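Local atomic coordinates of aminopeptidase N (Francisella tularensis subsp. tularensis, PDB entry 5DLL), a protein that is a zinc-dependent M1-family aminopeptidase that removes N-terminal residues, preferably alanine, from peptides, and probably degrades intracellular peptides left by protein breakdown. Residues V265-F270 and L280-T285. Numbering follows the deposited sequence.
Sequences VAVPDF and LNIFNT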
# COMPACT_ATOMS: atom_id res chain seq x y z
N VAL A 265 3.49 -8.98 -17.26
CA VAL A 265 2.37 -9.78 -17.72
C VAL A 265 1.14 -9.43 -16.89
O VAL A 265 1.16 -9.53 -15.66
CB VAL A 265 2.67 -11.29 -17.63
CG1 VAL A 265 1.49 -12.10 -18.16
CG2 VAL A 265 3.95 -11.62 -18.39
N ALA A 266 0.07 -9.02 -17.58
CA ALA A 266 -1.18 -8.63 -16.93
C ALA A 266 -2.28 -9.64 -17.24
O ALA A 266 -2.60 -9.88 -18.41
CB ALA A 266 -1.60 -7.24 -17.39
N VAL A 267 -2.87 -10.20 -16.19
CA VAL A 267 -3.94 -11.19 -16.34
C VAL A 267 -5.10 -10.89 -15.38
O VAL A 267 -4.88 -10.32 -14.31
CB VAL A 267 -3.42 -12.62 -16.10
CG1 VAL A 267 -2.68 -13.11 -17.33
CG2 VAL A 267 -2.53 -12.68 -14.86
N PRO A 268 -6.34 -11.27 -15.76
CA PRO A 268 -7.48 -11.05 -14.87
C PRO A 268 -7.45 -11.90 -13.58
O PRO A 268 -7.03 -13.06 -13.60
CB PRO A 268 -8.69 -11.44 -15.73
CG PRO A 268 -8.22 -11.29 -17.14
CD PRO A 268 -6.78 -11.70 -17.10
N ASP A 269 -7.88 -11.29 -12.48
CA ASP A 269 -8.06 -11.97 -11.19
C ASP A 269 -6.76 -12.56 -10.60
O ASP A 269 -6.81 -13.57 -9.89
CB ASP A 269 -9.12 -13.08 -11.32
CG ASP A 269 -10.35 -12.64 -12.10
OD1 ASP A 269 -10.70 -11.44 -12.06
OD2 ASP A 269 -10.96 -13.50 -12.77
N PHE A 270 -5.62 -11.92 -10.86
CA PHE A 270 -4.35 -12.36 -10.28
C PHE A 270 -4.33 -12.09 -8.78
O PHE A 270 -4.34 -10.94 -8.34
CB PHE A 270 -3.16 -11.68 -10.97
CG PHE A 270 -1.82 -12.12 -10.44
CD1 PHE A 270 -1.35 -13.41 -10.64
CD2 PHE A 270 -1.01 -11.23 -9.73
CE1 PHE A 270 -0.12 -13.81 -10.15
CE2 PHE A 270 0.23 -11.63 -9.24
CZ PHE A 270 0.67 -12.92 -9.45
N LEU A 280 10.28 -10.15 -14.63
CA LEU A 280 9.01 -10.68 -15.11
C LEU A 280 7.96 -10.42 -14.04
O LEU A 280 7.52 -11.32 -13.34
CB LEU A 280 9.15 -12.18 -15.41
CG LEU A 280 7.92 -12.93 -15.96
CD1 LEU A 280 7.25 -12.18 -17.10
CD2 LEU A 280 8.33 -14.32 -16.41
N ASN A 281 7.59 -9.16 -13.91
CA ASN A 281 6.59 -8.78 -12.93
C ASN A 281 5.23 -9.22 -13.46
O ASN A 281 5.02 -9.27 -14.67
CB ASN A 281 6.62 -7.27 -12.68
CG ASN A 281 7.92 -6.82 -12.03
OD1 ASN A 281 8.80 -7.62 -11.71
ND2 ASN A 281 8.05 -5.51 -11.83
N ILE A 282 4.34 -9.59 -12.54
CA ILE A 282 3.01 -10.05 -12.90
C ILE A 282 2.02 -9.23 -12.09
O ILE A 282 2.23 -9.00 -10.90
CB ILE A 282 2.83 -11.56 -12.63
CG1 ILE A 282 3.89 -12.36 -13.39
CG2 ILE A 282 1.44 -12.03 -13.06
CD1 ILE A 282 3.70 -13.87 -13.34
N PHE A 283 0.97 -8.78 -12.76
CA PHE A 283 -0.02 -7.90 -12.14
C PHE A 283 -1.42 -8.38 -12.48
O PHE A 283 -1.64 -9.01 -13.51
CB PHE A 283 0.10 -6.47 -12.67
CG PHE A 283 1.41 -5.80 -12.37
CD1 PHE A 283 2.51 -5.99 -13.20
CD2 PHE A 283 1.54 -4.95 -11.28
CE1 PHE A 283 3.72 -5.36 -12.94
CE2 PHE A 283 2.75 -4.32 -11.01
CZ PHE A 283 3.84 -4.53 -11.84
N ASN A 284 -2.35 -8.05 -11.59
CA ASN A 284 -3.77 -8.08 -11.91
C ASN A 284 -3.99 -6.99 -12.95
O ASN A 284 -3.41 -5.91 -12.84
CB ASN A 284 -4.58 -7.77 -10.65
CG ASN A 284 -6.02 -8.24 -10.73
OD1 ASN A 284 -6.67 -8.14 -11.77
ND2 ASN A 284 -6.52 -8.76 -9.62
N THR A 285 -4.82 -7.27 -13.96
CA THR A 285 -5.07 -6.27 -15.02
C THR A 285 -5.67 -4.97 -14.49
O THR A 285 -5.35 -3.90 -15.00
CB THR A 285 -5.98 -6.80 -16.15
OG1 THR A 285 -7.07 -7.54 -15.59
CG2 THR A 285 -5.20 -7.69 -17.10
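V265 pairs in parallel with I282. V265 N donates to N281 O (3.0 Å). F283 N donates back to V265 O. On the face that V265 shares with I282, V265 CG2 meets L280 CD1 at 3.6 Å. A266 pairs with F283 on the other face, and its CB touches T285 CG2 (3.6 Å). V267 N continues the ladder to F283 O. T285 N bonds to V267 O (3.1 Å). V267 to F270 then form a type II turn. At the turn, D269 N gives a weak bond to N284 OD1. F270 folds back with CG anti to its backbone N (chi1 -179°), which brings one face of the ring against I282 CG2. I282 CG2 sits over the ring centre, 3.7 Å from the centroid, as a CH-pi contact. The link between the two strands holds the GAMEN sequence of M1 aminopeptidases, and its G273 and M275 make backbone bonds to N284 and I282. Both strands belong to a five-stranded mixed sheet of the peptidase domain. Strand 220-227 flanks 261-267, and strand 274-275 borders 280-284. F283 packs on V306 and E310 of helix 297-312, which carries the zinc ligand H309.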